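Local coordinates for magnesium and cobalt efflux protein CorC (Pseudomonas aeruginosa, PDB 3LLB) that probably takes part in magnesium and cobalt ion transport, the piece described here being its C-terminal transporter-associated domain, at residues K4-G9 against L75-P80; G9-K14 against D24-E29; K51-V56 against R62-N67; A21-D24 against E29-D32. All coordinates share one frame; numbering follows the deposited sequence.

From the N terminus, strand 3-5 runs into the turn 6-9, where interaction 1 closes the longest loop by reaching strand 73-80 near the C terminus. The other three contacts nest inside that loop. Interaction 2 follows at once, sharing Gly9 with it, and sets strand 11-14 against the end of helix 19-26. Interaction 4 folds the loop after this helix back onto it and ends on the same part of the chain as interaction 2. Interaction 3 comes later, in series with both, and pairs the edge strand 55-58 with strand 61-68. Strand 73-80, between 11-14 and 61-68 in the antiparallel sheet, links interactions 1, 2 and 3.

Interaction 1: K4-G9 against L75-P80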
loop_
_atom_site.group_PDB
_atom_site.type_symbol
_atom_site.label_atom_id
_atom_site.label_comp_id
_atom_site.label_asym_id
_atom_site.label_seq_id
_atom_site.Cartn_x
_atom_site.Cartn_y
_atom_site.Cartn_z
ATOM N N LYS A 4 -3.226 -4.894 -9.434
ATOM C CA LYS A 4 -4.254 -5.692 -10.020
ATOM C C LYS A 4 -5.598 -5.027 -9.746
ATOM O O LYS A 4 -6.002 -4.866 -8.634
ATOM C CB LYS A 4 -4.193 -7.160 -9.489
ATOM C CG LYS A 4 -5.248 -8.002 -10.135
ATOM C CD LYS A 4 -5.597 -9.292 -9.333
ATOM C CE LYS A 4 -6.765 -10.074 -10.027
ATOM N NZ LYS A 4 -7.779 -10.665 -9.034
ATOM N N PRO A 5 -6.280 -4.558 -10.779
ATOM C CA PRO A 5 -7.584 -3.949 -10.620
ATOM C C PRO A 5 -8.652 -4.949 -10.219
ATOM O O PRO A 5 -8.691 -6.090 -10.723
ATOM C CB PRO A 5 -7.873 -3.403 -12.016
ATOM C CG PRO A 5 -7.191 -4.335 -12.880
ATOM C CD PRO A 5 -5.866 -4.550 -12.166
ATOM N N LEU A 6 -9.506 -4.513 -9.323
ATOM C CA LEU A 6 -10.627 -5.283 -8.865
ATOM C C LEU A 6 -11.926 -4.620 -9.333
ATOM O O LEU A 6 -11.989 -3.372 -9.538
ATOM C CB LEU A 6 -10.607 -5.410 -7.349
ATOM C CG LEU A 6 -9.354 -5.994 -6.699
ATOM C CD1 LEU A 6 -9.441 -5.800 -5.186
ATOM C CD2 LEU A 6 -9.200 -7.388 -7.121
ATOM N N PRO A 7 -12.988 -5.438 -9.556
ATOM C CA PRO A 7 -14.218 -4.898 -10.114
ATOM C C PRO A 7 -15.034 -3.991 -9.183
ATOM O O PRO A 7 -15.880 -3.281 -9.654
ATOM C CB PRO A 7 -15.003 -6.154 -10.561
ATOM C CG PRO A 7 -14.477 -7.227 -9.773
ATOM C CD PRO A 7 -13.055 -6.902 -9.457
ATOM N N SER A 8 -14.698 -3.996 -7.880
ATOM C CA SER A 8 -15.190 -3.039 -6.920
ATOM C C SER A 8 -14.635 -1.628 -7.167
ATOM O O SER A 8 -15.160 -0.676 -6.598
ATOM C CB SER A 8 -14.782 -3.469 -5.512
ATOM O OG SER A 8 -13.396 -3.683 -5.494
ATOM N N GLY A 9 -13.561 -1.500 -7.949
ATOM C CA GLY A 9 -12.842 -0.267 -8.106
ATOM C C GLY A 9 -11.609 -0.129 -7.260
ATOM O O GLY A 9 -10.860 0.807 -7.426
ATOM N N LEU A 75 0.979 -7.807 0.189
ATOM C CA LEU A 75 -0.115 -7.343 -0.643
ATOM C C LEU A 75 -1.049 -6.480 0.196
ATOM O O LEU A 75 -1.386 -6.837 1.351
ATOM C CB LEU A 75 -0.899 -8.549 -1.174
ATOM C CG LEU A 75 -0.221 -9.545 -2.144
ATOM C CD1 LEU A 75 -1.066 -10.813 -2.456
ATOM C CD2 LEU A 75 0.191 -8.822 -3.433
ATOM N N LEU A 76 -1.483 -5.356 -0.390
ATOM C CA LEU A 76 -2.397 -4.405 0.190
ATOM C C LEU A 76 -3.596 -4.349 -0.720
ATOM O O LEU A 76 -3.443 -4.445 -1.924
ATOM C CB LEU A 76 -1.744 -3.014 0.262
ATOM C CG LEU A 76 -0.566 -3.223 1.200
ATOM C CD1 LEU A 76 0.654 -2.670 0.667
ATOM C CD2 LEU A 76 -0.959 -2.838 2.611
ATOM N N ARG A 77 -4.786 -4.196 -0.170
ATOM C CA ARG A 77 -5.936 -3.751 -0.916
ATOM C C ARG A 77 -6.100 -2.247 -0.747
ATOM O O ARG A 77 -6.182 -1.762 0.345
ATOM C CB ARG A 77 -7.180 -4.440 -0.426
ATOM C CG ARG A 77 -8.418 -4.158 -1.210
ATOM C CD ARG A 77 -9.443 -5.237 -1.034
ATOM N NE ARG A 77 -10.731 -4.806 -1.586
ATOM C CZ ARG A 77 -11.668 -5.601 -2.049
ATOM N NH1 ARG A 77 -11.480 -6.909 -2.057
ATOM N NH2 ARG A 77 -12.788 -5.078 -2.529
ATOM N N LEU A 78 -6.100 -1.550 -1.850
ATOM C CA LEU A 78 -6.220 -0.085 -1.896
ATOM C C LEU A 78 -7.637 0.318 -2.238
ATOM O O LEU A 78 -8.144 -0.147 -3.226
ATOM C CB LEU A 78 -5.278 0.441 -2.955
ATOM C CG LEU A 78 -5.102 1.944 -3.019
ATOM C CD1 LEU A 78 -4.165 2.476 -1.902
ATOM C CD2 LEU A 78 -4.599 2.375 -4.392
ATOM N N SER A 79 -8.295 1.109 -1.408
ATOM C CA SER A 79 -9.658 1.617 -1.645
ATOM C C SER A 79 -9.554 3.158 -1.640
ATOM O O SER A 79 -8.887 3.731 -0.800
ATOM C CB SER A 79 -10.600 1.159 -0.499
ATOM O OG SER A 79 -10.727 -0.240 -0.372
ATOM N N PRO A 80 -10.244 3.870 -2.563
ATOM C CA PRO A 80 -10.291 5.342 -2.404
ATOM C C PRO A 80 -11.103 5.803 -1.200
ATOM O O PRO A 80 -12.105 5.174 -0.899
ATOM C CB PRO A 80 -11.032 5.817 -3.661
ATOM C CG PRO A 80 -11.775 4.634 -4.177
ATOM C CD PRO A 80 -10.974 3.409 -3.760
#
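Leu6 lays one methyl, CD1, over the flat end of Arg77. The methyl sits above the centre of the guanidinium face, with CD1 3.9 Å from CZ of Arg77, and the two side chains run at a slant to one another. Arg77 gets there by stretching out: CG stands anti to its backbone N (chi1 -174°) and the chain stays extended as far as NE, which carries the guanidinium across to the turn although the side chain does not start out facing it. Leu6 starts out toward the strand. Ser8 comes to the same guanidinium obliquely, its OG 3.3 Å from Arg77 NH2, but the angle is too poor for a hydrogen bond. Ser8 OG instead accepts a weak hydrogen bond from the backbone N of Asp10.

The segment 4-9 presents these groups from a type I beta turn running from Leu6 to Gly9, closed by a bond from Gly9 N to Leu6 O of 2.9 Å. Strand 11-14 lies between strands 3-5 and 73-80 in the sheet, which explains why the two segments meet through side chains and share no backbone bond. The main polar partner of Arg77 is Asp10, whose OD2 forms a salt bridge with NE and also receives a weak hydrogen bond from Ser79. The chemistry is therefore divided: Asp10 pairs with the charge through NE, while Leu6 gives a face of the same group an apolar cover at the protein surface.

Interaction 2: G9-K14 against D24-E29; sequences GDFIVK and DFFGSE
Phe11 and Phe26 both carry CG anti to the carbonyl carbon and beside the backbone N (chi1 -65° and -54°), and these torsions send the two rings past each other in opposite directions until the edge of one reaches the face of the other. The pair is T-shaped: ring centroids lie 4.8 Å apart and the planes are turned by 64°. Phe26 supplies the edge. Its CE1 stands over the centre of the Phe11 ring, almost equally far from all six carbons, the shortest approach being 3.6 Å to Phe11 CD2.

Val13, two residues along strand 11-14 and on the same side of it as Phe11, meets Phe26 from the opposite direction. Its CG2 methyl touches the ring obliquely, 4.1 Å from Phe26 CE2. Phe11 and Val13 thus meet the far end of one ring, Phe11 at CE1 and Val13 at CE2, the two carbons flanking CZ. Within the helix segment, CB of Phe25 covers a face of the Phe26 ring.

Phe26 is the last residue of helix 19-26, and Gly27 leaves the helix with a positive phi of 81°. Phe26, at the helix end, sets its ring on the sheet. Leu78 of strand 73-80 and Ile3 of strand 3-5 also touch it, and the Phe22 ring meets it from one helical turn earlier. No hydrogen bond links the two segments. Between them the attraction is apolar: burial of hydrocarbon and dispersion, probably with a modest electrostatic gain from the C-H edge on the pi face.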
loop_
_atom_site.group_PDB
_atom_site.type_symbol
_atom_site.label_atom_id
_atom_site.label_comp_id
_atom_site.label_asym_id
_atom_site.label_seq_id
_atom_site.Cartn_x
_atom_site.Cartn_y
_atom_site.Cartn_z
ATOM N N GLY A 9 -13.561 -1.500 -7.949
ATOM C CA GLY A 9 -12.842 -0.267 -8.106
ATOM C C GLY A 9 -11.609 -0.129 -7.260
ATOM O O GLY A 9 -10.860 0.807 -7.426
ATOM N N ASP A 10 -11.422 -1.085 -6.358
ATOM C CA ASP A 10 -10.221 -1.196 -5.534
ATOM C C ASP A 10 -9.114 -1.892 -6.326
ATOM O O ASP A 10 -9.276 -2.291 -7.508
ATOM C CB ASP A 10 -10.507 -2.024 -4.289
ATOM C CG ASP A 10 -11.482 -1.398 -3.356
ATOM O OD1 ASP A 10 -11.951 -0.224 -3.555
ATOM O OD2 ASP A 10 -11.749 -2.117 -2.359
ATOM N N PHE A 11 -7.946 -1.962 -5.706
ATOM C CA PHE A 11 -6.775 -2.521 -6.341
ATOM C C PHE A 11 -6.085 -3.422 -5.348
ATOM O O PHE A 11 -6.127 -3.128 -4.135
ATOM C CB PHE A 11 -5.807 -1.429 -6.755
ATOM C CG PHE A 11 -6.356 -0.517 -7.806
ATOM C CD1 PHE A 11 -6.117 -0.785 -9.150
ATOM C CD2 PHE A 11 -7.125 0.558 -7.457
ATOM C CE1 PHE A 11 -6.637 0.060 -10.118
ATOM C CE2 PHE A 11 -7.667 1.413 -8.477
ATOM C CZ PHE A 11 -7.416 1.143 -9.737
ATOM N N ILE A 12 -5.484 -4.493 -5.842
ATOM C CA ILE A 12 -4.441 -5.215 -5.097
ATOM C C ILE A 12 -3.094 -4.588 -5.495
ATOM O O ILE A 12 -2.773 -4.521 -6.662
ATOM C CB ILE A 12 -4.438 -6.748 -5.326
ATOM C CG1 ILE A 12 -5.812 -7.348 -5.061
ATOM C CG2 ILE A 12 -3.419 -7.369 -4.379
ATOM C CD1 ILE A 12 -5.918 -8.809 -5.441
ATOM N N VAL A 13 -2.312 -4.129 -4.517
ATOM C CA VAL A 13 -1.036 -3.471 -4.723
ATOM C C VAL A 13 0.066 -4.238 -4.044
ATOM O O VAL A 13 -0.025 -4.525 -2.839
ATOM C CB VAL A 13 -1.138 -2.022 -4.216
ATOM C CG1 VAL A 13 0.153 -1.290 -4.395
ATOM C CG2 VAL A 13 -2.272 -1.249 -4.936
ATOM N N LYS A 14 1.127 -4.600 -4.781
ATOM C CA LYS A 14 2.287 -5.250 -4.159
ATOM C C LYS A 14 3.037 -4.273 -3.236
ATOM O O LYS A 14 3.189 -3.071 -3.568
ATOM C CB LYS A 14 3.215 -5.769 -5.236
ATOM C CG LYS A 14 2.700 -7.022 -5.980
ATOM C CD LYS A 14 3.690 -7.389 -7.023
ATOM C CE LYS A 14 3.267 -8.639 -7.730
ATOM N NZ LYS A 14 4.142 -8.930 -8.914
ATOM N N ASP A 24 2.183 7.593 -9.711
ATOM C CA ASP A 24 1.828 7.605 -11.144
ATOM C C ASP A 24 0.549 6.874 -11.502
ATOM O O ASP A 24 -0.242 7.361 -12.351
ATOM C CB ASP A 24 3.012 7.118 -11.988
ATOM C CG ASP A 24 4.127 8.189 -12.138
ATOM O OD1 ASP A 24 3.962 9.379 -11.750
ATOM O OD2 ASP A 24 5.200 7.823 -12.656
ATOM N N PHE A 25 0.307 5.758 -10.849
ATOM C CA PHE A 25 -0.897 5.000 -11.038
ATOM C C PHE A 25 -2.071 5.699 -10.420
ATOM O O PHE A 25 -3.131 5.762 -11.031
ATOM C CB PHE A 25 -0.825 3.627 -10.354
ATOM C CG PHE A 25 0.068 2.586 -11.013
ATOM C CD1 PHE A 25 -0.172 2.090 -12.277
ATOM C CD2 PHE A 25 1.076 1.970 -10.233
ATOM C CE1 PHE A 25 0.642 1.047 -12.816
ATOM C CE2 PHE A 25 1.896 0.968 -10.752
ATOM C CZ PHE A 25 1.691 0.510 -12.045
ATOM N N PHE A 26 -1.915 6.180 -9.194
ATOM C CA PHE A 26 -3.080 6.606 -8.427
ATOM C C PHE A 26 -3.268 8.116 -8.194
ATOM O O PHE A 26 -4.235 8.526 -7.603
ATOM C CB PHE A 26 -3.128 5.792 -7.101
ATOM C CG PHE A 26 -3.077 4.283 -7.318
ATOM C CD1 PHE A 26 -4.110 3.642 -7.966
ATOM C CD2 PHE A 26 -2.027 3.521 -6.866
ATOM C CE1 PHE A 26 -4.083 2.315 -8.200
ATOM C CE2 PHE A 26 -2.007 2.180 -7.090
ATOM C CZ PHE A 26 -3.015 1.579 -7.770
ATOM N N GLY A 27 -2.347 8.938 -8.648
ATOM C CA GLY A 27 -2.531 10.359 -8.567
ATOM C C GLY A 27 -2.201 10.928 -7.217
ATOM O O GLY A 27 -2.381 12.130 -6.992
ATOM N N SER A 28 -1.629 10.102 -6.351
ATOM C CA SER A 28 -1.218 10.485 -5.001
ATOM C C SER A 28 0.077 11.268 -5.031
ATOM O O SER A 28 0.691 11.442 -6.082
ATOM C CB SER A 28 -1.012 9.246 -4.132
ATOM O OG SER A 28 -0.268 8.257 -4.812
ATOM N N GLU A 29 0.457 11.787 -3.890
ATOM C CA GLU A 29 1.679 12.601 -3.777
ATOM C C GLU A 29 2.519 12.183 -2.550
ATOM O O GLU A 29 3.108 13.013 -1.848
ATOM C CB GLU A 29 1.337 14.125 -3.812
ATOM C CG GLU A 29 0.245 14.598 -4.782
ATOM C CD GLU A 29 -0.247 16.125 -4.584
ATOM O OE1 GLU A 29 0.042 16.818 -3.565
ATOM O OE2 GLU A 29 -0.952 16.645 -5.487
#

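Interaction 3: K51-V56 against R62-N67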
loop_
_atom_site.group_PDB
_atom_site.type_symbol
_atom_site.label_atom_id
_atom_site.label_comp_id
_atom_site.label_asym_id
_atom_site.label_seq_id
_atom_site.Cartn_x
_atom_site.Cartn_y
_atom_site.Cartn_z
ATOM N N LYS A 51 -0.633 -7.582 10.616
ATOM C CA LYS A 51 -1.228 -8.838 10.220
ATOM C C LYS A 51 -2.280 -8.551 9.207
ATOM O O LYS A 51 -2.690 -7.391 9.023
ATOM C CB LYS A 51 -1.853 -9.532 11.426
ATOM C CG LYS A 51 -0.816 -10.209 12.275
ATOM C CD LYS A 51 -1.374 -10.691 13.582
ATOM C CE LYS A 51 -0.657 -12.013 14.097
ATOM N NZ LYS A 51 0.631 -12.422 13.351
ATOM N N ARG A 52 -2.652 -9.578 8.469
ATOM C CA ARG A 52 -3.804 -9.516 7.611
ATOM C C ARG A 52 -5.003 -8.830 8.282
ATOM O O ARG A 52 -5.321 -9.060 9.469
ATOM C CB ARG A 52 -4.188 -10.939 7.172
ATOM C CG ARG A 52 -5.259 -10.949 6.123
ATOM C CD ARG A 52 -5.402 -12.239 5.431
ATOM N NE ARG A 52 -6.049 -12.024 4.147
ATOM C CZ ARG A 52 -7.350 -12.002 3.996
ATOM N NH1 ARG A 52 -8.127 -12.161 5.031
ATOM N NH2 ARG A 52 -7.859 -11.794 2.852
ATOM N N ASN A 53 -5.639 -7.966 7.500
ATOM C CA ASN A 53 -6.861 -7.214 7.792
ATOM C C ASN A 53 -6.652 -5.964 8.647
ATOM O O ASN A 53 -7.591 -5.270 8.937
ATOM C CB ASN A 53 -7.966 -8.096 8.322
ATOM C CG ASN A 53 -8.491 -9.025 7.294
ATOM O OD1 ASN A 53 -8.465 -8.738 6.088
ATOM N ND2 ASN A 53 -8.968 -10.159 7.744
ATOM N N GLU A 54 -5.424 -5.687 9.071
ATOM C CA GLU A 54 -5.102 -4.371 9.610
ATOM C C GLU A 54 -5.273 -3.331 8.486
ATOM O O GLU A 54 -5.017 -3.597 7.323
ATOM C CB GLU A 54 -3.684 -4.343 10.181
ATOM C CG GLU A 54 -3.538 -5.248 11.405
ATOM C CD GLU A 54 -2.309 -4.983 12.258
ATOM O OE1 GLU A 54 -2.027 -3.806 12.581
ATOM O OE2 GLU A 54 -1.669 -5.977 12.677
ATOM N N VAL A 55 -5.776 -2.159 8.851
ATOM C CA VAL A 55 -6.061 -1.098 7.911
ATOM C C VAL A 55 -5.421 0.227 8.358
ATOM O O VAL A 55 -5.388 0.547 9.561
ATOM C CB VAL A 55 -7.601 -0.884 7.816
ATOM C CG1 VAL A 55 -7.928 0.337 7.005
ATOM C CG2 VAL A 55 -8.277 -2.110 7.243
ATOM N N VAL A 56 -4.871 0.995 7.412
ATOM C CA VAL A 56 -4.457 2.376 7.670
ATOM C C VAL A 56 -4.972 3.262 6.530
ATOM O O VAL A 56 -5.018 2.846 5.372
ATOM C CB VAL A 56 -2.939 2.455 7.878
ATOM C CG1 VAL A 56 -2.122 2.094 6.628
ATOM C CG2 VAL A 56 -2.578 3.822 8.473
ATOM N N ARG A 62 -7.443 4.218 1.591
ATOM C CA ARG A 62 -7.403 3.202 2.605
ATOM C C ARG A 62 -6.540 2.004 2.120
ATOM O O ARG A 62 -6.665 1.518 0.972
ATOM C CB ARG A 62 -8.824 2.769 2.997
ATOM C CG ARG A 62 -8.833 1.602 4.006
ATOM C CD ARG A 62 -10.229 1.099 4.497
ATOM N NE ARG A 62 -11.037 2.159 5.087
ATOM C CZ ARG A 62 -11.967 2.871 4.439
ATOM N NH1 ARG A 62 -12.252 2.631 3.147
ATOM N NH2 ARG A 62 -12.623 3.839 5.080
ATOM N N PHE A 63 -5.638 1.555 3.005
ATOM C CA PHE A 63 -4.760 0.429 2.762
ATOM C C PHE A 63 -5.072 -0.678 3.763
ATOM O O PHE A 63 -4.842 -0.511 4.942
ATOM C CB PHE A 63 -3.307 0.843 2.978
ATOM C CG PHE A 63 -2.764 1.868 1.965
ATOM C CD1 PHE A 63 -1.876 1.484 0.994
ATOM C CD2 PHE A 63 -3.063 3.243 2.073
ATOM C CE1 PHE A 63 -1.349 2.412 0.090
ATOM C CE2 PHE A 63 -2.517 4.132 1.205
ATOM C CZ PHE A 63 -1.653 3.699 0.208
ATOM N N ARG A 64 -5.560 -1.804 3.253
ATOM C CA ARG A 64 -5.898 -2.974 4.078
ATOM C C ARG A 64 -4.896 -4.078 3.767
ATOM O O ARG A 64 -4.644 -4.403 2.561
ATOM C CB ARG A 64 -7.322 -3.415 3.785
ATOM C CG ARG A 64 -7.722 -4.738 4.399
ATOM C CD ARG A 64 -9.082 -5.185 3.933
ATOM N NE ARG A 64 -9.167 -6.641 4.071
ATOM C CZ ARG A 64 -9.717 -7.485 3.188
ATOM N NH1 ARG A 64 -10.268 -7.050 2.042
ATOM N NH2 ARG A 64 -9.728 -8.791 3.459
ATOM N N VAL A 65 -4.266 -4.642 4.797
ATOM C CA VAL A 65 -3.307 -5.717 4.611
ATOM C C VAL A 65 -4.010 -7.003 4.175
ATOM O O VAL A 65 -4.838 -7.555 4.909
ATOM C CB VAL A 65 -2.401 -5.957 5.887
ATOM C CG1 VAL A 65 -1.401 -7.039 5.602
ATOM C CG2 VAL A 65 -1.730 -4.655 6.273
ATOM N N LEU A 66 -3.721 -7.467 2.971
ATOM C CA LEU A 66 -4.228 -8.786 2.506
ATOM C C LEU A 66 -3.292 -9.926 2.786
ATOM O O LEU A 66 -3.726 -11.050 3.028
ATOM C CB LEU A 66 -4.526 -8.725 1.022
ATOM C CG LEU A 66 -5.621 -7.815 0.508
ATOM C CD1 LEU A 66 -5.551 -7.835 -0.991
ATOM C CD2 LEU A 66 -6.981 -8.251 1.033
ATOM N N ASN A 67 -1.993 -9.652 2.758
ATOM C CA ASN A 67 -0.972 -10.682 2.956
ATOM C C ASN A 67 0.276 -10.096 3.557
ATOM O O ASN A 67 0.809 -9.054 3.098
ATOM C CB ASN A 67 -0.631 -11.385 1.606
ATOM C CG ASN A 67 0.311 -12.530 1.785
ATOM O OD1 ASN A 67 1.447 -12.320 2.241
ATOM N ND2 ASN A 67 -0.136 -13.774 1.449
#
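Arg64 leaves its strand beside Val55, where its CB lies 3.8 Å from Val55 CG2, and CG keeps to the same methyl. CG is anti to the backbone N (chi1 171°), and the chain beyond it is extended to NE and runs alongside Asn53. There NE and NH2 both grip one atom, Asn53 OD1, at 3.0 and 2.9 Å respectively. The oxygen lies in the guanidinium plane, which is turned only 29° from the amide. CD2 of Leu66 covers one guanidinium face. At the tip, Arg64 NH2 comes within 3.6 Å of Arg52 NH2, a close pair of like charges with planes nearly perpendicular; Arg52 NE is held by Leu66 O at 2.8 Å.

Beneath the side chains the backbone forms an antiparallel pairing. Val56 and Phe63 are a hydrogen-bonded pair, Val55 and Arg64 a non-hydrogen-bonded one, and Val65 N donates to Glu54 O. The type II turn Lys51-Glu54 extends the pairing, with Asn53 N bonded to Val65 O at 2.7 Å.

This beta hairpin forms one margin of the sheet: strand 55-58 is outermost, strand 61-68 pairs on its other side with strand 73-80, and helix 38-46 packs against Val56, Phe63 and Val65.

Interaction 4: A21-D24 against E29-D32; sequences AFND and EFSD
Asn23 grips the backbone of Phe30 with both ends of its amide. ND2 donates to Phe30 O at 2.9 Å, the better-formed of the two bonds: the donor lies in the carbonyl plane, on a lone pair, and the oxygen is close to the asparagine amide plane. OD1 accepts from Phe30 N at 3.2 Å, with the donor tilted 33° from the carbonyl plane of Asn23. That same OD1 has a stronger partner in the hydroxyl of Ser28, so two groups in the loop share it.

The close packing is between the rings of Phe22 and Phe30. Phe22, its CG anti to the backbone N (chi1 -177°), brings CE2 to 3.7 Å from CE2 of Phe30. The rings are 56° apart in plane and meet obliquely, and Phe30 also rests on Leu41 of helix 38-46.

The outer side is looser. Asp32 makes no direct contact with the helix segment; a water bridges the gap, accepting from Asn23 ND2 at 3.1 Å and donating to Asp32 OD2 at 3.0 Å. Glu29 starts its side chain away from the helix.

One amide thus fastens the loop that follows helix 19-26 back onto the helix's last turns, reading a backbone N-H and C=O together. ND2 has its two hydrogens engaged, by Phe30 O and the water, which should fix the amide's rotation beside the apolar contact of Phe22 and Phe30.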
loop_
_atom_site.group_PDB
_atom_site.type_symbol
_atom_site.label_atom_id
_atom_site.label_comp_id
_atom_site.label_asym_id
_atom_site.label_seq_id
_atom_site.Cartn_x
_atom_site.Cartn_y
_atom_site.Cartn_z
ATOM N N ALA A 21 6.150 4.944 -8.736
ATOM C CA ALA A 21 5.192 4.135 -9.521
ATOM C C ALA A 21 3.800 4.229 -8.977
ATOM O O ALA A 21 2.886 4.413 -9.762
ATOM C CB ALA A 21 5.632 2.737 -9.551
ATOM N N PHE A 22 3.633 4.093 -7.650
ATOM C CA PHE A 22 2.316 4.206 -7.046
ATOM C C PHE A 22 1.646 5.584 -7.324
ATOM O O PHE A 22 0.482 5.636 -7.699
ATOM C CB PHE A 22 2.425 3.929 -5.566
ATOM C CG PHE A 22 1.120 3.943 -4.826
ATOM C CD1 PHE A 22 0.473 2.769 -4.526
ATOM C CD2 PHE A 22 0.576 5.136 -4.391
ATOM C CE1 PHE A 22 -0.744 2.786 -3.853
ATOM C CE2 PHE A 22 -0.646 5.143 -3.746
ATOM C CZ PHE A 22 -1.270 3.929 -3.445
ATOM N N ASN A 23 2.369 6.680 -7.092
ATOM C CA ASN A 23 1.855 8.029 -7.343
ATOM C C ASN A 23 1.426 8.191 -8.810
ATOM O O ASN A 23 0.460 8.854 -9.116
ATOM C CB ASN A 23 2.883 9.093 -7.014
ATOM C CG ASN A 23 3.154 9.227 -5.560
ATOM O OD1 ASN A 23 2.364 8.805 -4.729
ATOM N ND2 ASN A 23 4.303 9.826 -5.228
ATOM N N ASP A 24 2.183 7.593 -9.711
ATOM C CA ASP A 24 1.828 7.605 -11.144
ATOM C C ASP A 24 0.549 6.874 -11.502
ATOM O O ASP A 24 -0.242 7.361 -12.351
ATOM C CB ASP A 24 3.012 7.118 -11.988
ATOM C CG ASP A 24 4.127 8.189 -12.138
ATOM O OD1 ASP A 24 3.962 9.379 -11.750
ATOM O OD2 ASP A 24 5.200 7.823 -12.656
ATOM N N GLU A 29 0.457 11.787 -3.890
ATOM C CA GLU A 29 1.679 12.601 -3.777
ATOM C C GLU A 29 2.519 12.183 -2.550
ATOM O O GLU A 29 3.108 13.013 -1.848
ATOM C CB GLU A 29 1.337 14.125 -3.812
ATOM C CG GLU A 29 0.245 14.598 -4.782
ATOM C CD GLU A 29 -0.247 16.125 -4.584
ATOM O OE1 GLU A 29 0.042 16.818 -3.565
ATOM O OE2 GLU A 29 -0.952 16.645 -5.487
ATOM N N PHE A 30 2.615 10.887 -2.324
ATOM C CA PHE A 30 3.446 10.338 -1.248
ATOM C C PHE A 30 4.900 10.653 -1.548
ATOM O O PHE A 30 5.285 10.751 -2.701
ATOM C CB PHE A 30 3.190 8.830 -1.080
ATOM C CG PHE A 30 1.784 8.515 -0.628
ATOM C CD1 PHE A 30 1.347 8.952 0.608
ATOM C CD2 PHE A 30 0.907 7.826 -1.426
ATOM C CE1 PHE A 30 0.070 8.713 1.031
ATOM C CE2 PHE A 30 -0.391 7.588 -1.011
ATOM C CZ PHE A 30 -0.786 8.033 0.243
ATOM N N SER A 31 5.693 10.898 -0.527
ATOM C CA SER A 31 7.081 11.290 -0.719
ATOM C C SER A 31 8.031 10.171 -1.157
ATOM O O SER A 31 8.363 9.282 -0.382
ATOM C CB SER A 31 7.650 11.873 0.557
ATOM O OG SER A 31 8.944 12.405 0.251
ATOM N N ASP A 32 8.516 10.270 -2.391
ATOM C CA ASP A 32 9.506 9.336 -2.975
ATOM C C ASP A 32 10.909 9.584 -2.448
ATOM O O ASP A 32 11.796 8.775 -2.707
ATOM C CB ASP A 32 9.530 9.474 -4.512
ATOM C CG ASP A 32 9.610 10.941 -4.960
ATOM O OD1 ASP A 32 10.704 11.563 -4.835
ATOM O OD2 ASP A 32 8.545 11.470 -5.369
HETATM O O HOH W 1 6.411 10.579 -7.350
#